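Local coordinates for putative mannose-6-phosphate isomerase YvyI (Bacillus subtilis, PDB 1QWR), which probably interconverts D-mannose 6-phosphate and D-fructose 6-phosphate as a zinc-dependent type 1 isomerase of carbohydrate metabolism, at residues T5-P13 against D295-P304; L85-T96 against L178-Q189. All blocks are in the same frame, centred on the assembly; numbering follows the deposited sequence. Where two conformers were deposited one is given.

Interaction 1. Residues T5-P13 against D295-P304; sequences TQSPIFLTP and DHFILPAQMP
Ile298 N gives its hydrogen to Ile9 O at 2.8 Å, the donor tilted 28° from the carbonyl plane, and Ile9 N answers to Ile298 O. Two residues on, Leu11 N bonds to His296 O, completing a short antiparallel pairing; a water bridges Leu11 O and His296 N. Phe10 and Phe297 form a non-hydrogen-bonded pair, their side chains side by side. CB of Phe297 lies over one face of the Phe10 ring, 4.0 Å from its centroid, in a CH-pi contact, while the two rings meet obliquely with planes at 37°. With an alanine in place of Phe10, CB and CD2 of Phe297 would probably lose the ring packed against them and a gap open beside Asp295. Pro8 CD rests on SE of selenomethionine Met303 at 3.8 Å; that residue's CG is anti to its backbone N (chi1 179°) and a bend at chi2 brings SE back to the proline. A second water accepts from Thr5 N and from Gln302 N, the latter within the type I turn Pro300-Met303. Strand 296-299 pairs along its other edge with strand 271-276, strand 9-17 with strands 38-44 and 53-54, and Tyr284 of strand 278-284 packs on Pro8 and Met303.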
loop_
_atom_site.group_PDB
_atom_site.type_symbol
_atom_site.label_atom_id
_atom_site.label_comp_id
_atom_site.label_asym_id
_atom_site.label_seq_id
_atom_site.Cartn_x
_atom_site.Cartn_y
_atom_site.Cartn_z
ATOM N N THR A 5 3.960 23.075 8.057
ATOM C CA THR A 5 4.307 22.677 9.453
ATOM C C THR A 5 5.704 22.080 9.544
ATOM O O THR A 5 6.306 21.711 8.533
ATOM C CB THR A 5 3.293 21.675 10.030
ATOM O OG1 THR A 5 2.958 20.699 9.034
ATOM C CG2 THR A 5 2.036 22.404 10.513
ATOM N N GLN A 6 6.201 21.967 10.769
ATOM C CA GLN A 6 7.556 21.500 10.997
ATOM C C GLN A 6 7.702 20.399 12.034
ATOM O O GLN A 6 8.664 20.399 12.809
ATOM C CB GLN A 6 8.423 22.690 11.416
ATOM C CG GLN A 6 8.465 23.806 10.397
ATOM C CD GLN A 6 9.334 24.973 10.842
ATOM O OE1 GLN A 6 9.617 25.884 10.060
ATOM N NE2 GLN A 6 9.755 24.952 12.102
ATOM N N SER A 7 6.756 19.469 12.075
ATOM C CA SER A 7 6.853 18.375 13.029
ATOM C C SER A 7 6.127 17.167 12.450
ATOM O O SER A 7 5.180 17.314 11.649
ATOM C CB SER A 7 6.262 18.779 14.381
ATOM O OG SER A 7 4.896 19.087 14.251
ATOM N N PRO A 8 6.562 15.960 12.840
ATOM C CA PRO A 8 5.959 14.714 12.348
ATOM C C PRO A 8 4.464 14.660 12.615
ATOM O O PRO A 8 4.004 15.112 13.673
ATOM C CB PRO A 8 6.728 13.632 13.111
ATOM C CG PRO A 8 8.080 14.272 13.318
ATOM C CD PRO A 8 7.712 15.681 13.719
ATOM N N ILE A 9 3.704 14.104 11.669
ATOM C CA ILE A 9 2.250 14.002 11.842
ATOM C C ILE A 9 1.912 12.519 11.895
ATOM O O ILE A 9 1.942 11.849 10.866
ATOM C CB ILE A 9 1.515 14.670 10.652
ATOM C CG1 ILE A 9 1.924 16.140 10.560
ATOM C CG2 ILE A 9 -0.017 14.511 10.795
ATOM C CD1 ILE A 9 1.569 16.774 9.220
ATOM N N PHE A 10 1.597 12.006 13.082
ATOM C CA PHE A 10 1.286 10.588 13.220
ATOM C C PHE A 10 -0.173 10.341 12.902
ATOM O O PHE A 10 -1.028 11.201 13.145
ATOM C CB PHE A 10 1.616 10.101 14.637
ATOM C CG PHE A 10 3.093 9.958 14.892
ATOM C CD1 PHE A 10 3.720 8.717 14.768
ATOM C CD2 PHE A 10 3.864 11.073 15.203
ATOM C CE1 PHE A 10 5.110 8.595 14.942
ATOM C CE2 PHE A 10 5.258 10.966 15.381
ATOM C CZ PHE A 10 5.877 9.722 15.247
ATOM N N LEU A 11 -0.446 9.163 12.351
ATOM C CA LEU A 11 -1.788 8.781 11.946
ATOM C C LEU A 11 -2.304 7.571 12.699
ATOM O O LEU A 11 -1.587 6.605 12.913
ATOM C CB LEU A 11 -1.812 8.484 10.436
ATOM C CG LEU A 11 -1.350 9.744 9.693
ATOM C CD1 LEU A 11 -1.104 9.469 8.241
ATOM C CD2 LEU A 11 -2.423 10.825 9.894
ATOM N N THR A 12 -3.567 7.635 13.087
ATOM C CA THR A 12 -4.196 6.528 13.796
ATOM C C THR A 12 -4.761 5.594 12.752
ATOM O O THR A 12 -5.519 6.016 11.885
ATOM C CB THR A 12 -5.346 7.013 14.664
ATOM O OG1 THR A 12 -4.820 7.847 15.696
ATOM C CG2 THR A 12 -6.090 5.806 15.284
ATOM N N PRO A 13 -4.417 4.305 12.833
ATOM C CA PRO A 13 -4.900 3.309 11.870
ATOM C C PRO A 13 -6.408 3.019 11.843
ATOM O O PRO A 13 -7.103 3.090 12.860
ATOM C CB PRO A 13 -4.079 2.068 12.214
ATOM C CG PRO A 13 -3.777 2.222 13.672
ATOM C CD PRO A 13 -3.516 3.705 13.833
ATOM N N ASP A 295 3.953 2.313 13.865
ATOM C CA ASP A 295 3.691 3.758 13.705
ATOM C C ASP A 295 3.665 4.107 12.213
ATOM O O ASP A 295 4.431 3.548 11.416
ATOM C CB ASP A 295 4.801 4.624 14.320
ATOM C CG ASP A 295 4.744 4.692 15.838
ATOM O OD1 ASP A 295 3.656 4.526 16.423
ATOM O OD2 ASP A 295 5.811 4.944 16.427
ATOM N N HIS A 296 2.786 5.038 11.851
ATOM C CA HIS A 296 2.668 5.538 10.487
ATOM C C HIS A 296 2.612 7.052 10.646
ATOM O O HIS A 296 1.871 7.571 11.506
ATOM C CB HIS A 296 1.397 5.015 9.833
ATOM C CG HIS A 296 1.368 3.525 9.733
ATOM N ND1 HIS A 296 2.142 2.821 8.828
ATOM C CD2 HIS A 296 0.711 2.601 10.471
ATOM C CE1 HIS A 296 1.959 1.523 9.016
ATOM N NE2 HIS A 296 1.097 1.361 10.009
ATOM N N PHE A 297 3.385 7.760 9.834
ATOM C CA PHE A 297 3.410 9.211 9.950
ATOM C C PHE A 297 3.866 9.888 8.687
ATOM O O PHE A 297 4.455 9.263 7.783
ATOM C CB PHE A 297 4.319 9.636 11.117
ATOM C CG PHE A 297 5.752 9.166 10.990
ATOM C CD1 PHE A 297 6.744 9.998 10.444
ATOM C CD2 PHE A 297 6.110 7.909 11.438
ATOM C CE1 PHE A 297 8.087 9.563 10.356
ATOM C CE2 PHE A 297 7.444 7.457 11.357
ATOM C CZ PHE A 297 8.442 8.284 10.817
ATOM N N ILE A 298 3.575 11.180 8.629
ATOM C CA ILE A 298 3.965 12.003 7.507
ATOM C C ILE A 298 4.954 13.043 7.994
ATOM O O ILE A 298 4.755 13.651 9.054
ATOM C CB ILE A 298 2.723 12.708 6.900
ATOM C CG1 ILE A 298 1.898 11.687 6.119
ATOM C CG2 ILE A 298 3.159 13.881 6.009
ATOM C CD1 ILE A 298 0.571 12.241 5.628
ATOM N N LEU A 299 6.064 13.194 7.260
ATOM C CA LEU A 299 7.023 14.231 7.570
ATOM C C LEU A 299 6.636 15.325 6.560
ATOM O O LEU A 299 6.728 15.128 5.329
ATOM C CB LEU A 299 8.483 13.765 7.324
ATOM C CG LEU A 299 8.935 12.603 8.225
ATOM C CD1 LEU A 299 10.370 12.142 7.876
ATOM C CD2 LEU A 299 8.858 13.052 9.682
ATOM N N PRO A 300 6.197 16.484 7.065
ATOM C CA PRO A 300 5.768 17.644 6.275
ATOM C C PRO A 300 6.843 18.305 5.429
ATOM O O PRO A 300 8.038 18.043 5.600
ATOM C CB PRO A 300 5.198 18.586 7.339
ATOM C CG PRO A 300 6.055 18.319 8.505
ATOM C CD PRO A 300 6.171 16.798 8.506
ATOM N N ALA A 301 6.394 19.157 4.505
ATOM C CA ALA A 301 7.275 19.897 3.604
ATOM C C ALA A 301 8.409 20.607 4.328
ATOM O O ALA A 301 9.568 20.512 3.912
ATOM C CB ALA A 301 6.464 20.919 2.805
ATOM N N GLN A 302 8.073 21.321 5.401
ATOM C CA GLN A 302 9.076 22.074 6.161
ATOM C C GLN A 302 9.739 21.322 7.317
ATOM O O GLN A 302 10.306 21.933 8.223
ATOM C CB GLN A 302 8.458 23.381 6.676
ATOM C CG GLN A 302 7.842 24.249 5.568
ATOM C CD GLN A 302 8.717 24.366 4.322
ATOM O OE1 GLN A 302 9.943 24.545 4.408
ATOM N NE2 GLN A 302 8.085 24.286 3.146
HETATM N N MSE A 303 9.668 19.995 7.297
HETATM C CA MSE A 303 10.293 19.217 8.354
HETATM C C MSE A 303 11.780 19.588 8.437
HETATM O O MSE A 303 12.474 19.610 7.407
HETATM C CB MSE A 303 10.179 17.725 8.016
HETATM C CG MSE A 303 10.814 16.807 9.053
HETATM SE SE MSE A 303 9.901 16.837 10.790
HETATM C CE MSE A 303 11.370 15.919 11.760
ATOM N N PRO A 304 12.284 19.905 9.649
ATOM C CA PRO A 304 13.699 20.258 9.796
ATOM C C PRO A 304 14.576 19.010 9.615
ATOM O O PRO A 304 14.092 17.874 9.717
ATOM C CB PRO A 304 13.800 20.772 11.236
ATOM C CG PRO A 304 12.402 21.148 11.609
ATOM C CD PRO A 304 11.536 20.138 10.902
HETATM O O HOH W 1 5.262 21.842 5.784
HETATM O O HOH W 2 0.815 5.760 14.008
#

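Interaction 2. Residues L85-T96 against L178-Q189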
loop_
_atom_site.group_PDB
_atom_site.type_symbol
_atom_site.label_atom_id
_atom_site.label_comp_id
_atom_site.label_asym_id
_atom_site.label_seq_id
_atom_site.Cartn_x
_atom_site.Cartn_y
_atom_site.Cartn_z
ATOM N N LEU A 85 -2.118 9.359 -2.394
ATOM C CA LEU A 85 -1.812 7.977 -2.112
ATOM C C LEU A 85 -2.599 7.337 -0.980
ATOM O O LEU A 85 -3.351 8.000 -0.264
ATOM C CB LEU A 85 -0.300 7.880 -1.826
ATOM C CG LEU A 85 0.647 8.368 -2.946
ATOM C CD1 LEU A 85 2.097 8.348 -2.450
ATOM C CD2 LEU A 85 0.511 7.475 -4.176
ATOM N N LEU A 86 -2.383 6.032 -0.820
ATOM C CA LEU A 86 -3.012 5.255 0.226
ATOM C C LEU A 86 -2.041 4.143 0.580
ATOM O O LEU A 86 -1.560 3.436 -0.303
ATOM C CB LEU A 86 -4.341 4.693 -0.268
ATOM C CG LEU A 86 -5.012 3.567 0.526
ATOM C CD1 LEU A 86 -5.353 4.049 1.941
ATOM C CD2 LEU A 86 -6.296 3.158 -0.239
ATOM N N THR A 87 -1.720 4.017 1.870
ATOM C CA THR A 87 -0.783 2.996 2.314
ATOM C C THR A 87 -1.486 2.055 3.272
ATOM O O THR A 87 -2.126 2.498 4.231
ATOM C CB THR A 87 0.411 3.624 3.048
ATOM O OG1 THR A 87 1.043 4.591 2.196
ATOM C CG2 THR A 87 1.416 2.564 3.446
ATOM N N LYS A 88 -1.316 0.762 3.033
ATOM C CA LYS A 88 -1.925 -0.258 3.882
ATOM C C LYS A 88 -0.954 -1.345 4.297
ATOM O O LYS A 88 0.068 -1.577 3.631
ATOM C CB LYS A 88 -3.032 -0.991 3.125
ATOM C CG LYS A 88 -4.148 -0.122 2.581
ATOM C CD LYS A 88 -5.092 -1.031 1.764
ATOM C CE LYS A 88 -6.158 -0.245 1.007
ATOM N NZ LYS A 88 -7.053 -1.218 0.310
ATOM N N LEU A 89 -1.298 -1.998 5.409
ATOM C CA LEU A 89 -0.607 -3.198 5.893
ATOM C C LEU A 89 -1.665 -4.280 5.625
ATOM O O LEU A 89 -2.838 -4.117 6.030
ATOM C CB LEU A 89 -0.303 -3.120 7.391
ATOM C CG LEU A 89 0.990 -2.368 7.718
ATOM C CD1 LEU A 89 1.094 -2.216 9.251
ATOM C CD2 LEU A 89 2.216 -3.130 7.169
ATOM N N LEU A 90 -1.274 -5.364 4.940
ATOM C CA LEU A 90 -2.213 -6.425 4.585
ATOM C C LEU A 90 -1.850 -7.759 5.231
ATOM O O LEU A 90 -0.713 -8.219 5.112
ATOM C CB LEU A 90 -2.232 -6.635 3.071
ATOM C CG LEU A 90 -2.445 -5.400 2.189
ATOM C CD1 LEU A 90 -2.281 -5.786 0.721
ATOM C CD2 LEU A 90 -3.815 -4.827 2.446
ATOM N N ASP A 91 -2.825 -8.358 5.906
ATOM C CA ASP A 91 -2.649 -9.653 6.557
ATOM C C ASP A 91 -3.353 -10.643 5.643
ATOM O O ASP A 91 -4.580 -10.866 5.765
ATOM C CB ASP A 91 -3.325 -9.644 7.933
ATOM C CG ASP A 91 -3.276 -11.005 8.619
ATOM O OD1 ASP A 91 -2.601 -11.929 8.101
ATOM O OD2 ASP A 91 -3.928 -11.128 9.681
ATOM N N VAL A 92 -2.588 -11.195 4.706
ATOM C CA VAL A 92 -3.144 -12.132 3.736
ATOM C C VAL A 92 -3.018 -13.554 4.286
ATOM O O VAL A 92 -2.065 -14.277 3.986
ATOM C CB VAL A 92 -2.419 -12.008 2.382
ATOM C CG1 VAL A 92 -3.191 -12.787 1.291
ATOM C CG2 VAL A 92 -2.319 -10.528 1.960
ATOM N N LYS A 93 -3.981 -13.911 5.124
ATOM C CA LYS A 93 -4.040 -15.227 5.754
ATOM C C LYS A 93 -4.465 -16.238 4.699
ATOM O O LYS A 93 -3.838 -17.292 4.552
ATOM C CB LYS A 93 -5.056 -15.207 6.905
ATOM C CG LYS A 93 -5.113 -16.522 7.674
ATOM C CD LYS A 93 -6.036 -16.423 8.859
ATOM C CE LYS A 93 -6.099 -17.769 9.595
ATOM N NZ LYS A 93 -7.048 -17.728 10.742
ATOM N N GLU A 94 -5.535 -15.915 3.972
ATOM C CA GLU A 94 -6.020 -16.783 2.897
ATOM C C GLU A 94 -5.863 -16.024 1.567
ATOM O O GLU A 94 -5.486 -14.850 1.558
ATOM C CB GLU A 94 -7.494 -17.155 3.114
ATOM C CG GLU A 94 -7.795 -17.962 4.392
ATOM C CD GLU A 94 -7.042 -19.282 4.469
ATOM O OE1 GLU A 94 -6.779 -19.887 3.408
ATOM O OE2 GLU A 94 -6.718 -19.726 5.597
ATOM N N ASP A 95 -6.163 -16.682 0.449
ATOM C CA ASP A 95 -6.026 -16.048 -0.871
ATOM C C ASP A 95 -6.955 -14.851 -1.077
ATOM O O ASP A 95 -8.107 -14.865 -0.627
ATOM C CB ASP A 95 -6.343 -17.050 -1.994
ATOM C CG ASP A 95 -5.343 -18.188 -2.090
ATOM O OD1 ASP A 95 -4.134 -17.970 -1.900
ATOM O OD2 ASP A 95 -5.781 -19.314 -2.403
ATOM N N THR A 96 -6.479 -13.806 -1.759
ATOM C CA THR A 96 -7.390 -12.696 -2.009
ATOM C C THR A 96 -8.002 -12.976 -3.375
ATOM O O THR A 96 -7.556 -13.878 -4.090
ATOM C CB THR A 96 -6.704 -11.301 -2.062
ATOM O OG1 THR A 96 -5.859 -11.228 -3.214
ATOM C CG2 THR A 96 -5.881 -11.056 -0.804
ATOM N N LEU A 178 -2.884 -11.308 -4.355
ATOM C CA LEU A 178 -1.911 -11.715 -3.359
ATOM C C LEU A 178 -2.457 -13.073 -2.894
ATOM O O LEU A 178 -3.682 -13.268 -2.858
ATOM C CB LEU A 178 -1.893 -10.730 -2.185
ATOM C CG LEU A 178 -1.175 -9.399 -2.413
ATOM C CD1 LEU A 178 -1.435 -8.469 -1.235
ATOM C CD2 LEU A 178 0.324 -9.653 -2.586
ATOM N N CYS A 179 -1.575 -14.002 -2.547
ATOM C CA CYS A 179 -2.017 -15.316 -2.105
ATOM C C CYS A 179 -1.701 -15.592 -0.635
ATOM O O CYS A 179 -0.886 -14.898 -0.015
ATOM C CB CYS A 179 -1.437 -16.388 -3.025
ATOM S SG CYS A 179 -2.012 -16.195 -4.757
ATOM N N LYS A 180 -2.380 -16.590 -0.074
ATOM C CA LYS A 180 -2.237 -16.939 1.335
ATOM C C LYS A 180 -0.820 -16.995 1.886
ATOM O O LYS A 180 0.111 -17.439 1.207
ATOM C CB LYS A 180 -2.935 -18.271 1.622
ATOM C CG LYS A 180 -2.231 -19.477 1.037
ATOM C CD LYS A 180 -2.981 -20.764 1.382
ATOM C CE LYS A 180 -3.158 -20.919 2.884
ATOM N NZ LYS A 180 -3.974 -22.118 3.231
ATOM N N GLY A 181 -0.686 -16.545 3.134
ATOM C CA GLY A 181 0.594 -16.537 3.831
ATOM C C GLY A 181 1.562 -15.408 3.561
ATOM O O GLY A 181 2.752 -15.646 3.400
ATOM N N ALA A 182 1.064 -14.179 3.532
ATOM C CA ALA A 182 1.919 -13.032 3.243
ATOM C C ALA A 182 1.515 -11.849 4.097
ATOM O O ALA A 182 0.337 -11.681 4.393
ATOM C CB ALA A 182 1.795 -12.647 1.752
ATOM N N LEU A 183 2.502 -11.053 4.492
ATOM C CA LEU A 183 2.293 -9.844 5.290
ATOM C C LEU A 183 2.883 -8.757 4.404
ATOM O O LEU A 183 4.096 -8.729 4.182
ATOM C CB LEU A 183 3.071 -9.937 6.595
ATOM C CG LEU A 183 2.998 -8.679 7.450
ATOM C CD1 LEU A 183 1.566 -8.442 7.907
ATOM C CD2 LEU A 183 3.908 -8.873 8.653
ATOM N N VAL A 184 2.038 -7.847 3.923
ATOM C CA VAL A 184 2.471 -6.843 2.951
ATOM C C VAL A 184 2.260 -5.368 3.281
ATOM O O VAL A 184 1.253 -5.016 3.894
ATOM C CB VAL A 184 1.720 -7.112 1.605
ATOM C CG1 VAL A 184 2.192 -6.160 0.489
ATOM C CG2 VAL A 184 1.912 -8.544 1.194
ATOM N N LEU A 185 3.206 -4.525 2.864
ATOM C CA LEU A 185 3.052 -3.069 2.990
ATOM C C LEU A 185 2.736 -2.674 1.528
ATOM O O LEU A 185 3.599 -2.741 0.636
ATOM C CB LEU A 185 4.337 -2.392 3.486
ATOM C CG LEU A 185 4.297 -0.882 3.830
ATOM C CD1 LEU A 185 3.983 -0.062 2.591
ATOM C CD2 LEU A 185 3.266 -0.619 4.899
ATOM N N GLU A 186 1.483 -2.264 1.299
ATOM C CA GLU A 186 0.989 -1.900 -0.014
ATOM C C GLU A 186 0.855 -0.389 -0.173
ATOM O O GLU A 186 0.140 0.260 0.590
ATOM C CB GLU A 186 -0.378 -2.553 -0.221
ATOM C CG GLU A 186 -0.968 -2.442 -1.623
ATOM C CD GLU A 186 -2.326 -3.099 -1.678
ATOM O OE1 GLU A 186 -3.226 -2.633 -0.952
ATOM O OE2 GLU A 186 -2.492 -4.097 -2.423
ATOM N N THR A 187 1.553 0.169 -1.151
ATOM C CA THR A 187 1.464 1.610 -1.384
ATOM C C THR A 187 0.686 1.744 -2.689
ATOM O O THR A 187 1.027 1.113 -3.671
ATOM C CB THR A 187 2.872 2.246 -1.466
ATOM O OG1 THR A 187 3.563 2.024 -0.218
ATOM C CG2 THR A 187 2.768 3.772 -1.682
ATOM N N GLN A 188 -0.383 2.535 -2.686
ATOM C CA GLN A 188 -1.214 2.644 -3.886
ATOM C C GLN A 188 -1.779 4.059 -4.072
ATOM O O GLN A 188 -1.593 4.925 -3.216
ATOM C CB GLN A 188 -2.356 1.627 -3.753
ATOM C CG GLN A 188 -3.363 1.956 -2.631
ATOM C CD GLN A 188 -3.749 0.722 -1.798
ATOM O OE1 GLN A 188 -3.010 0.297 -0.891
ATOM N NE2 GLN A 188 -4.890 0.140 -2.112
ATOM N N GLN A 189 -2.430 4.316 -5.207
ATOM C CA GLN A 189 -3.056 5.617 -5.387
ATOM C C GLN A 189 -4.239 5.574 -4.428
ATOM O O GLN A 189 -4.701 4.492 -4.064
ATOM C CB GLN A 189 -3.619 5.790 -6.795
ATOM C CG GLN A 189 -2.567 5.810 -7.873
ATOM C CD GLN A 189 -3.191 6.068 -9.215
ATOM O OE1 GLN A 189 -3.538 7.209 -9.553
ATOM N NE2 GLN A 189 -3.369 5.014 -9.981
HETATM O O HOH W 3 3.681 4.102 1.569
HETATM O O HOH W 4 -5.843 -2.981 -1.306
#
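Strands 85-92 and 182-189 run antiparallel at 160°, joined by pairs of backbone hydrogen bonds from Leu86-Gln188 to Val92-Ala182. At the far end Gly181 and Ala182 both face Val92 in a G1 bulge, where Val92 O takes Ala182 N and, weakly, Gly181 N; the positive phi there favours glycine. Beyond it Asp95 OD1 receives Lys180 N at 2.9 Å, on the anti side of the carboxylate, and Glu94 OE1 makes a salt bridge to Lys180 NZ at 3.6 Å. Leu178 O is gripped twice by Thr96, by N at 3.1 Å and by OG1 at 3.0 Å, the hydroxyl arriving in the carbonyl plane on a lone pair; OG1 also bonds to Lys99. On the face carrying Lys88, Leu90 and Val92, Leu90 CD1 presses on Leu178 CD1 at 3.4 Å, tight for two methyls, the side chains crossing at about a right angle. Leu90 CD1 also touches the carboxylate of Glu186. That side chain runs out extended, CG anti to the backbone N (chi1 -172°), alongside Lys88, which is straight beyond CG. Their charged ends stay beyond salt-bridge range and are joined by a water that accepts from Lys88 NZ and donates to Glu186 OE1. Glu40 pairs with Lys88 NZ, and Trp121 donates to Glu186 OE2. On the opposite face Leu89 CD2 meets Leu185 CD2 at 3.5 Å, and a water spans the hydroxyls of Thr87 and Thr187. Antiparallel pairing of this kind builds the cupin-type barrel of the type 1 isomerases, and here it backs the zinc site made by His101, Glu119 and His176: between nearest atoms, the side chain of Glu186 lies about 4 Å from the zinc ion, and that of Gln188 about 3 Å from that of the zinc ligand Glu119.

The centres of the two contacts lie about 23 Å apart, yet they touch where His296 NE2 packs on Leu89 CD1 at 3.7 Å. Along the chain the order is 5-13, 85-96, 178-189 and 295-304, so both segments of interaction 2 fall, in sequence, between the two segments of interaction 1. Strand 38-44 connects them, pairing antiparallel with both 9-17 and 85-92. Interaction 1 joins the N-terminal strand of the catalytic family region to a strand of the C-terminal cupin region, bringing the two ends of the fold together away from the zinc site, whereas interaction 2 lies near the chain's centre, beside the zinc bound by His101, Glu119 and His176.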